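Local atomic coordinates of glycosyl hydrolases family 2, sugar binding domain protein (Bacteroides uniformis str. 3978 T3 ii, PDB entry 6D1P), a protein that is a beta-glucuronidase of glycoside hydrolase family 2 from a human gut bacterium, and probably cleaves O-glycosidic bonds that join glucuronic acid to other groups. Residues G132-W137 / R404-N409; E175-D180 / E386-R391; G426-W431 / I465-F470. All blocks are in the same frame, centred on the assembly; numbering follows the deposited sequence.

Contact 1. Residues G132-W137 / R404-N409; sequences GGYDEW and RRMLTN
Asp135 and Tyr134 meet Met406 and Asn409 where the sugar-binding domain rests on the TIM barrel, a loop of the first domain lying against barrel helix 397-414. The polar link is a hydrogen bond from Asn409 ND2 to Asp135 OD2, 2.7 Å long with an N-H...O angle of 155°. It uses the anti lone pair of the oxygen, which lies close to the amide plane of Asn409. The CG of Asp135 stands between its own backbone N and carbonyl carbon (chi1 53°), which directs the carboxylate at the helix. A water donates to Asp135 OD2 at 2.9 Å and accepts from Arg405 NE at 2.8 Å, joining two opposite charges that do not touch. With OD1 bonded to His130, both carboxylate oxygens are engaged in this buried place.

Met406 supplies the apolar half. Its flexible, unbranched chain bends at its end (chi3 80°) and brings CE to the edge of the Tyr134 ring, 4.1 Å from CD2, and to 3.8 Å from Asp135 OD1. Behind it, SD lies 4.1 Å from Gly132 CA. Having no side chain, Gly132 leaves room for the sulfur and can take backbone angles at which a CB would jam against the preceding carbonyl.

Around the seam, the Tyr134 ring stacks on Tyr366, while Trp137, opening strand 137-140, stacks on Phe111 and His130. Arg405 also reaches back to Val131 O at the end of strand 125-131, and Leu407 and Thr408 of helix 397-414 pack on helix 440-457.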
loop_
_atom_site.group_PDB
_atom_site.type_symbol
_atom_site.label_atom_id
_atom_site.label_comp_id
_atom_site.label_asym_id
_atom_site.label_seq_id
_atom_site.Cartn_x
_atom_site.Cartn_y
_atom_site.Cartn_z
ATOM N N GLY A 132 15.174 10.950 12.089
ATOM C CA GLY A 132 14.504 12.002 12.812
ATOM C C GLY A 132 13.642 12.811 11.869
ATOM O O GLY A 132 14.154 13.438 10.937
ATOM N N GLY A 133 12.336 12.811 12.099
ATOM C CA GLY A 133 11.421 13.436 11.176
ATOM C C GLY A 133 11.093 14.879 11.452
ATOM O O GLY A 133 10.188 15.419 10.812
ATOM N N TYR A 134 11.774 15.536 12.383
ATOM C CA TYR A 134 11.267 16.835 12.813
ATOM C C TYR A 134 12.320 17.912 12.991
ATOM O O TYR A 134 11.945 19.060 13.234
ATOM C CB TYR A 134 10.481 16.673 14.122
ATOM C CG TYR A 134 9.470 15.581 13.996
ATOM C CD1 TYR A 134 8.234 15.834 13.405
ATOM C CD2 TYR A 134 9.771 14.276 14.387
ATOM C CE1 TYR A 134 7.305 14.817 13.222
ATOM C CE2 TYR A 134 8.844 13.254 14.215
ATOM C CZ TYR A 134 7.616 13.531 13.627
ATOM O OH TYR A 134 6.681 12.532 13.451
ATOM N N ASP A 135 13.605 17.602 12.891
ATOM C CA ASP A 135 14.659 18.599 12.971
ATOM C C ASP A 135 15.204 18.895 11.575
ATOM O O ASP A 135 14.975 18.145 10.620
ATOM C CB ASP A 135 15.784 18.122 13.899
ATOM C CG ASP A 135 16.309 16.731 13.530
ATOM O OD1 ASP A 135 15.579 15.961 12.860
ATOM O OD2 ASP A 135 17.455 16.407 13.916
ATOM N N GLU A 136 15.930 20.002 11.464
ATOM C CA GLU A 136 16.490 20.426 10.191
ATOM C C GLU A 136 17.887 19.865 10.023
ATOM O O GLU A 136 18.623 19.674 10.996
ATOM C CB GLU A 136 16.559 21.946 10.089
ATOM C CG GLU A 136 15.273 22.635 10.417
ATOM C CD GLU A 136 15.353 24.121 10.185
ATOM O OE1 GLU A 136 16.442 24.694 10.391
ATOM O OE2 GLU A 136 14.335 24.707 9.781
ATOM N N TRP A 137 18.257 19.636 8.768
ATOM C CA TRP A 137 19.545 19.042 8.438
ATOM C C TRP A 137 19.814 19.364 6.978
ATOM O O TRP A 137 18.925 19.818 6.256
ATOM C CB TRP A 137 19.539 17.532 8.719
ATOM C CG TRP A 137 18.397 16.816 8.011
ATOM C CD1 TRP A 137 17.078 16.810 8.364
ATOM C CD2 TRP A 137 18.500 16.000 6.839
ATOM N NE1 TRP A 137 16.352 16.053 7.479
ATOM C CE2 TRP A 137 17.201 15.547 6.529
ATOM C CE3 TRP A 137 19.561 15.621 6.015
ATOM C CZ2 TRP A 137 16.933 14.739 5.425
ATOM C CZ3 TRP A 137 19.291 14.808 4.912
ATOM C CH2 TRP A 137 17.984 14.388 4.626
ATOM N N ARG A 404 19.410 12.608 22.209
ATOM C CA ARG A 404 20.431 13.626 22.447
ATOM C C ARG A 404 20.624 14.491 21.211
ATOM O O ARG A 404 20.763 15.718 21.314
ATOM C CB ARG A 404 21.761 12.986 22.833
ATOM C CG ARG A 404 21.721 12.103 24.053
ATOM C CD ARG A 404 23.030 11.323 24.159
ATOM N NE ARG A 404 23.104 10.493 25.355
ATOM C CZ ARG A 404 23.284 9.173 25.346
ATOM N NH1 ARG A 404 23.425 8.502 24.193
ATOM N NH2 ARG A 404 23.339 8.515 26.504
ATOM N N ARG A 405 20.622 13.869 20.027
ATOM C CA ARG A 405 20.815 14.633 18.804
ATOM C C ARG A 405 19.642 15.569 18.541
ATOM O O ARG A 405 19.842 16.726 18.146
ATOM C CB ARG A 405 21.007 13.684 17.623
ATOM C CG ARG A 405 21.341 14.374 16.318
ATOM C CD ARG A 405 21.706 13.333 15.249
ATOM N NE ARG A 405 20.574 12.484 14.885
ATOM C CZ ARG A 405 20.464 11.197 15.205
ATOM N NH1 ARG A 405 21.434 10.608 15.891
ATOM N NH2 ARG A 405 19.394 10.489 14.818
ATOM N N MET A 406 18.410 15.097 18.734
ATOM C CA MET A 406 17.281 15.963 18.411
ATOM C C MET A 406 17.136 17.081 19.444
ATOM O O MET A 406 16.812 18.220 19.089
ATOM C CB MET A 406 16.001 15.136 18.270
ATOM C CG MET A 406 16.049 14.210 17.051
ATOM S SD MET A 406 14.513 13.338 16.673
ATOM C CE MET A 406 13.556 14.596 15.829
ATOM N N LEU A 407 17.407 16.791 20.720
ATOM C CA LEU A 407 17.410 17.866 21.710
ATOM C C LEU A 407 18.425 18.931 21.331
ATOM O O LEU A 407 18.115 20.130 21.318
ATOM C CB LEU A 407 17.701 17.315 23.103
ATOM C CG LEU A 407 17.724 18.388 24.186
ATOM C CD1 LEU A 407 16.412 19.126 24.243
ATOM C CD2 LEU A 407 18.039 17.746 25.524
ATOM N N THR A 408 19.631 18.492 20.959
ATOM C CA THR A 408 20.685 19.409 20.538
ATOM C C THR A 408 20.255 20.225 19.326
ATOM O O THR A 408 20.410 21.454 19.305
ATOM C CB THR A 408 21.956 18.613 20.242
ATOM O OG1 THR A 408 22.382 17.952 21.443
ATOM C CG2 THR A 408 23.062 19.507 19.726
ATOM N N ASN A 409 19.688 19.558 18.316
ATOM C CA ASN A 409 19.275 20.255 17.102
ATOM C C ASN A 409 18.138 21.229 17.389
ATOM O O ASN A 409 18.140 22.360 16.893
ATOM C CB ASN A 409 18.857 19.252 16.022
ATOM C CG ASN A 409 20.036 18.555 15.370
ATOM O OD1 ASN A 409 21.161 19.026 15.437
ATOM N ND2 ASN A 409 19.771 17.430 14.710
HETATM O O HOH W 1 18.124 13.575 14.089
#

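Contact 2. Residues E175-D180 / E386-R391; sequences EMIPSD and EIPWCR. With K (potassium ion), chain K.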
loop_
_atom_site.group_PDB
_atom_site.type_symbol
_atom_site.label_atom_id
_atom_site.label_comp_id
_atom_site.label_asym_id
_atom_site.label_seq_id
_atom_site.Cartn_x
_atom_site.Cartn_y
_atom_site.Cartn_z
ATOM N N GLU A 175 13.275 1.285 17.898
ATOM C CA GLU A 175 14.518 1.914 18.325
ATOM C C GLU A 175 14.651 3.341 17.810
ATOM O O GLU A 175 15.746 3.916 17.853
ATOM C CB GLU A 175 15.715 1.065 17.875
ATOM C CG GLU A 175 15.795 -0.293 18.564
ATOM C CD GLU A 175 16.100 -0.209 20.081
ATOM O OE1 GLU A 175 16.671 0.808 20.562
ATOM O OE2 GLU A 175 15.778 -1.188 20.798
ATOM N N MET A 176 13.557 3.906 17.311
ATOM C CA MET A 176 13.491 5.276 16.829
ATOM C C MET A 176 12.397 6.012 17.600
ATOM O O MET A 176 11.304 5.471 17.799
ATOM C CB MET A 176 13.206 5.290 15.319
ATOM C CG MET A 176 13.288 6.649 14.660
ATOM S SD MET A 176 12.872 6.551 12.910
ATOM C CE MET A 176 11.114 6.222 12.968
ATOM N N ILE A 177 12.684 7.229 18.046
ATOM C CA ILE A 177 11.647 8.036 18.693
ATOM C C ILE A 177 10.991 8.860 17.594
ATOM O O ILE A 177 11.665 9.190 16.604
ATOM C CB ILE A 177 12.212 8.928 19.818
ATOM C CG1 ILE A 177 13.349 9.824 19.324
ATOM C CG2 ILE A 177 12.699 8.103 21.010
ATOM C CD1 ILE A 177 13.660 10.956 20.304
ATOM N N PRO A 178 9.683 9.197 17.695
ATOM C CA PRO A 178 8.766 8.815 18.776
ATOM C C PRO A 178 8.246 7.406 18.644
ATOM O O PRO A 178 8.380 6.782 17.605
ATOM C CB PRO A 178 7.607 9.793 18.605
ATOM C CG PRO A 178 7.524 9.945 17.104
ATOM C CD PRO A 178 8.988 10.007 16.673
ATOM N N SER A 179 7.580 6.941 19.686
ATOM C CA SER A 179 7.043 5.596 19.709
ATOM C C SER A 179 5.774 5.496 18.897
ATOM O O SER A 179 4.922 6.398 18.916
ATOM C CB SER A 179 6.736 5.178 21.139
ATOM O OG SER A 179 5.785 4.141 21.140
ATOM N N ASP A 180 5.600 4.340 18.250
ATOM C CA ASP A 180 4.336 4.139 17.554
ATOM C C ASP A 180 3.158 3.973 18.508
ATOM O O ASP A 180 2.018 3.851 18.053
ATOM C CB ASP A 180 4.425 2.929 16.619
ATOM C CG ASP A 180 5.084 3.272 15.283
ATOM O OD1 ASP A 180 4.459 3.992 14.467
ATOM O OD2 ASP A 180 6.229 2.835 15.063
ATOM N N GLU A 386 9.187 20.504 22.451
ATOM C CA GLU A 386 9.793 19.321 23.064
ATOM C C GLU A 386 10.318 18.368 22.001
ATOM O O GLU A 386 9.910 18.423 20.832
ATOM C CB GLU A 386 8.798 18.552 23.951
ATOM C CG GLU A 386 7.662 17.859 23.198
ATOM C CD GLU A 386 6.496 17.500 24.107
ATOM O OE1 GLU A 386 6.196 18.291 25.052
ATOM O OE2 GLU A 386 5.859 16.447 23.867
ATOM N N ILE A 387 11.204 17.465 22.429
ATOM C CA ILE A 387 11.679 16.371 21.576
ATOM C C ILE A 387 10.691 15.211 21.586
ATOM O O ILE A 387 9.935 15.042 22.554
ATOM C CB ILE A 387 13.065 15.868 22.002
ATOM C CG1 ILE A 387 13.095 15.515 23.497
ATOM C CG2 ILE A 387 14.134 16.855 21.590
ATOM C CD1 ILE A 387 14.228 14.538 23.845
ATOM N N PRO A 388 10.682 14.367 20.538
ATOM C CA PRO A 388 9.652 13.325 20.456
ATOM C C PRO A 388 9.986 12.062 21.244
ATOM O O PRO A 388 9.703 10.948 20.779
ATOM C CB PRO A 388 9.545 13.058 18.941
ATOM C CG PRO A 388 10.810 13.530 18.356
ATOM C CD PRO A 388 11.491 14.455 19.304
ATOM N N TRP A 389 10.576 12.213 22.435
ATOM C CA TRP A 389 10.646 11.101 23.389
ATOM C C TRP A 389 9.253 10.962 24.002
ATOM O O TRP A 389 8.935 11.499 25.067
ATOM C CB TRP A 389 11.721 11.333 24.445
ATOM C CG TRP A 389 11.988 10.099 25.247
ATOM C CD1 TRP A 389 11.662 8.821 24.904
ATOM C CD2 TRP A 389 12.618 10.018 26.531
ATOM N NE1 TRP A 389 12.049 7.953 25.884
ATOM C CE2 TRP A 389 12.643 8.660 26.895
ATOM C CE3 TRP A 389 13.166 10.961 27.403
ATOM C CZ2 TRP A 389 13.198 8.215 28.098
ATOM C CZ3 TRP A 389 13.713 10.525 28.596
ATOM C CH2 TRP A 389 13.725 9.158 28.935
ATOM N N CYS A 390 8.400 10.230 23.298
ATOM C CA CYS A 390 6.961 10.235 23.544
ATOM C C CYS A 390 6.476 8.789 23.606
ATOM O O CYS A 390 6.287 8.156 22.563
ATOM C CB CYS A 390 6.254 11.037 22.454
ATOM S SG CYS A 390 4.468 11.136 22.562
ATOM N N ARG A 391 6.295 8.284 24.834
ATOM C CA ARG A 391 5.772 6.953 25.149
ATOM C C ARG A 391 6.749 5.822 24.828
ATOM O O ARG A 391 7.729 6.016 24.096
ATOM C CB ARG A 391 4.445 6.682 24.434
ATOM C CG ARG A 391 3.282 7.566 24.908
ATOM C CD ARG A 391 1.963 7.223 24.217
ATOM N NE ARG A 391 0.902 8.065 24.760
ATOM C CZ ARG A 391 -0.375 8.023 24.386
ATOM N NH1 ARG A 391 -0.776 7.171 23.437
ATOM N NH2 ARG A 391 -1.258 8.841 24.970
HETATM K K K K . 9.216 4.489 16.767
HETATM O O HOH W 2 7.744 2.237 18.472
HETATM O O HOH W 3 8.391 3.692 14.401
#
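Pro178 and Pro388 form the apolar centre, their rings crossing at a slant with Pro178 CB 3.8 Å from Pro388 CB. Ile177 flanks them: its CD1 lies against Pro388, and its CG2 approaches CD1 of Trp389 to 4.1 Å. With CG1 between the backbone N and the carbonyl carbon (chi1 55°), the beta-branched Ile177 sends CG1 and CD1 to Pro388 and leaves CG2 facing Trp389. Pro388 O faces this patch and receives a CA-H...O contact from Pro178 CA at 3.1 Å.

Two irregular loops are in contact here, one from the sugar-binding domain and one following strand 382-386 of the TIM barrel. Each has a sharp feature: a cis peptide precedes Pro178, as proline tolerates, and Trp389 centres an inverse gamma turn.

Farther out, Ser179 is small enough for its CB to fit against two carbonyls, 3.3 Å from Cys390 O and 3.2 Å from Arg391 O. Its backbone N gives Cys390 O a long, weak hydrogen bond, while OG turns to Met181 N and Asp434. On the side of 175-180 turned away from 386-391, a potassium ion is bound by Met176 O at 2.5 Å and Pro178 O at 2.6 Å, with Asp173 O and water completing the ligands found. Asp180 stands in the second shell, its backbone N donating to the more distant of the bound waters.

Contact 3. Residues G426-W431 / I465-F470; sequences GNENDW and IRRCEF
Ile465 lays its CG2 branch 3.6 Å from Gly426 N, beginning a parallel pairing of adjacent TIM-barrel strands. Arg466 continues it, bridging Asn427: its N gives Gly426 O a weak bond, whereas its O accepts Glu428 N at 2.9 Å. The extended Arg466 side chain runs alongside those of Asn427 and Glu428. NH1 then meets Glu428 OE2 at 2.6 Å in a nearly straight salt bridge (166°), arriving on the anti side of the oxygen, while Asn427 OD1 lies at the same guanidinium edge, weakly bonded.

Arg467 reaches with its long chain past the type I turn from Glu428 to Trp431. A bend at chi3 (91°) brings the guanidinium side-on to Asp430, and both NE (2.9 Å) and NH2 (2.7 Å) grip the one oxygen, OD1. The Glu428 carboxylate stacks on a guanidinium face, its CD 3.6 Å above the plane. The Trp431 ring and guanidinium planes are 6° apart, but NH2 comes up obliquely, 3.2 Å from Trp431 CE3; the cation-pi partner of Trp431 is Arg391. Arginine suits this place because its flat cation can donate in its plane to Asp430 while Glu428 stacks on its face.

Cys468, compact, sets SG over a face of the Phe470 ring. At Glu469 a water joins the backbone N to Asp430 OD2. Phe470 in turn brings CE1 to 4.1 Å from Asp430 CB.

Strands 420-432 and 462-466 belong to a beta-alpha-beta unit whose helix, 440-457, packs on Ile465, Asn429 and Phe470; strand 477-479 carries the sheet onward beyond Ile465.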
loop_
_atom_site.group_PDB
_atom_site.type_symbol
_atom_site.label_atom_id
_atom_site.label_comp_id
_atom_site.label_asym_id
_atom_site.label_seq_id
_atom_site.Cartn_x
_atom_site.Cartn_y
_atom_site.Cartn_z
ATOM N N GLY A 426 10.277 15.219 27.084
ATOM C CA GLY A 426 9.553 14.013 26.725
ATOM C C GLY A 426 8.121 14.117 27.184
ATOM O O GLY A 426 7.755 15.013 27.951
ATOM N N ASN A 427 7.313 13.176 26.703
ATOM C CA ASN A 427 5.883 13.164 26.974
ATOM C C ASN A 427 5.435 11.756 27.337
ATOM O O ASN A 427 5.723 10.800 26.608
ATOM C CB ASN A 427 5.102 13.685 25.763
ATOM C CG ASN A 427 3.623 13.661 25.986
ATOM O OD1 ASN A 427 3.093 14.378 26.853
ATOM N ND2 ASN A 427 2.928 12.835 25.209
ATOM N N GLU A 428 4.729 11.638 28.461
ATOM C CA GLU A 428 4.211 10.360 28.948
ATOM C C GLU A 428 5.277 9.269 28.892
ATOM O O GLU A 428 5.073 8.174 28.362
ATOM C CB GLU A 428 2.948 9.975 28.168
ATOM C CG GLU A 428 1.845 11.040 28.369
ATOM C CD GLU A 428 0.500 10.689 27.755
ATOM O OE1 GLU A 428 0.403 9.705 26.972
ATOM O OE2 GLU A 428 -0.479 11.418 28.060
ATOM N N ASN A 429 6.447 9.579 29.448
ATOM C CA ASN A 429 7.467 8.539 29.483
ATOM C C ASN A 429 7.181 7.464 30.531
ATOM O O ASN A 429 7.973 6.534 30.676
ATOM C CB ASN A 429 8.840 9.161 29.709
ATOM C CG ASN A 429 9.215 10.123 28.607
ATOM O OD1 ASN A 429 9.213 11.339 28.812
ATOM N ND2 ASN A 429 9.526 9.593 27.423
ATOM N N ASP A 430 6.086 7.568 31.264
ATOM C CA ASP A 430 5.655 6.494 32.131
ATOM C C ASP A 430 4.803 5.452 31.404
ATOM O O ASP A 430 4.292 4.537 32.057
ATOM C CB ASP A 430 4.867 7.067 33.303
ATOM C CG ASP A 430 3.636 7.837 32.847
ATOM O OD1 ASP A 430 3.398 7.917 31.609
ATOM O OD2 ASP A 430 2.905 8.353 33.730
ATOM N N TRP A 431 4.609 5.586 30.086
ATOM C CA TRP A 431 3.773 4.658 29.331
ATOM C C TRP A 431 4.644 3.540 28.751
ATOM O O TRP A 431 5.435 3.804 27.833
ATOM C CB TRP A 431 3.042 5.400 28.221
ATOM C CG TRP A 431 1.843 4.699 27.715
ATOM C CD1 TRP A 431 1.758 3.394 27.358
ATOM C CD2 TRP A 431 0.549 5.269 27.472
ATOM N NE1 TRP A 431 0.487 3.094 26.941
ATOM C CE2 TRP A 431 -0.279 4.230 26.989
ATOM C CE3 TRP A 431 0.005 6.548 27.620
ATOM C CZ2 TRP A 431 -1.617 4.431 26.652
ATOM C CZ3 TRP A 431 -1.332 6.739 27.297
ATOM C CH2 TRP A 431 -2.129 5.686 26.829
ATOM N N ILE A 465 8.721 18.523 31.316
ATOM C CA ILE A 465 8.153 17.297 30.755
ATOM C C ILE A 465 6.693 17.220 31.174
ATOM O O ILE A 465 6.220 18.004 31.996
ATOM C CB ILE A 465 8.878 16.005 31.192
ATOM C CG1 ILE A 465 8.788 15.836 32.716
ATOM C CG2 ILE A 465 10.307 15.964 30.652
ATOM C CD1 ILE A 465 9.459 14.580 33.265
ATOM N N ARG A 466 5.985 16.241 30.607
ATOM C CA ARG A 466 4.577 16.007 30.904
ATOM C C ARG A 466 4.352 14.546 31.280
ATOM O O ARG A 466 4.777 13.641 30.554
ATOM C CB ARG A 466 3.665 16.379 29.714
ATOM C CG ARG A 466 2.178 16.262 30.093
ATOM C CD ARG A 466 1.175 16.474 28.974
ATOM N NE ARG A 466 -0.128 16.023 29.447
ATOM C CZ ARG A 466 -0.567 14.777 29.322
ATOM N NH1 ARG A 466 0.184 13.888 28.691
ATOM N NH2 ARG A 466 -1.746 14.421 29.813
ATOM N N ARG A 467 3.684 14.327 32.414
ATOM C CA ARG A 467 3.196 13.017 32.850
ATOM C C ARG A 467 4.329 11.990 32.934
ATOM O O ARG A 467 4.464 11.098 32.096
ATOM C CB ARG A 467 2.094 12.490 31.927
ATOM C CG ARG A 467 1.136 11.571 32.640
ATOM C CD ARG A 467 0.297 10.764 31.696
ATOM N NE ARG A 467 0.945 9.485 31.386
ATOM C CZ ARG A 467 0.306 8.449 30.852
ATOM N NH1 ARG A 467 -0.982 8.562 30.576
ATOM N NH2 ARG A 467 0.940 7.296 30.616
ATOM N N CYS A 468 5.138 12.138 33.982
ATOM C CA CYS A 468 6.086 11.088 34.364
ATOM C C CYS A 468 6.420 11.350 35.835
ATOM O O CYS A 468 7.404 12.026 36.140
ATOM C CB CYS A 468 7.336 11.066 33.510
ATOM S SG CYS A 468 8.389 9.620 33.913
ATOM N N GLU A 469 5.578 10.823 36.727
ATOM C CA GLU A 469 5.664 11.227 38.128
ATOM C C GLU A 469 7.017 10.879 38.734
ATOM O O GLU A 469 7.550 11.657 39.531
ATOM C CB GLU A 469 4.534 10.601 38.941
ATOM C CG GLU A 469 3.156 11.145 38.592
ATOM C CD GLU A 469 3.019 12.678 38.746
ATOM O OE1 GLU A 469 2.593 13.335 37.761
ATOM O OE2 GLU A 469 3.312 13.214 39.850
ATOM N N PHE A 470 7.610 9.738 38.341
ATOM C CA PHE A 470 8.892 9.339 38.920
ATOM C C PHE A 470 10.082 10.092 38.335
ATOM O O PHE A 470 11.225 9.803 38.709
ATOM C CB PHE A 470 9.106 7.820 38.785
ATOM C CG PHE A 470 9.193 7.307 37.362
ATOM C CD1 PHE A 470 8.113 6.668 36.773
ATOM C CD2 PHE A 470 10.366 7.406 36.638
ATOM C CE1 PHE A 470 8.186 6.169 35.469
ATOM C CE2 PHE A 470 10.447 6.904 35.336
ATOM C CZ PHE A 470 9.348 6.298 34.754
HETATM O O HOH W 4 7.245 12.215 30.453
HETATM O O HOH W 5 3.542 9.143 36.012
#

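How the contacts relate
The three contacts run from the domain seam to the C-terminal end of the barrel strands. Contacts 1 and 2 both join the sugar-binding domain to the barrel, their centres about 12 Å apart, and share an apolar boundary where Met406 CE is 3.9 Å from Pro388 CG. The potassium ion of contact 2 is about 9 Å from the Tyr134 side chain. Contact 3, whose centre is about 12 Å from that of contact 2 and about 20 Å from that of contact 1, is tied to 386-391 by the Arg391 NH2 to Glu428 OE1 salt bridge of 2.7 Å. Glycerol molecules, probably from crystallisation, hydrogen-bond to Arg391, Asn427 and Glu428, consistent with a pocket at the barrel mouth, where TIM-barrel active sites lie.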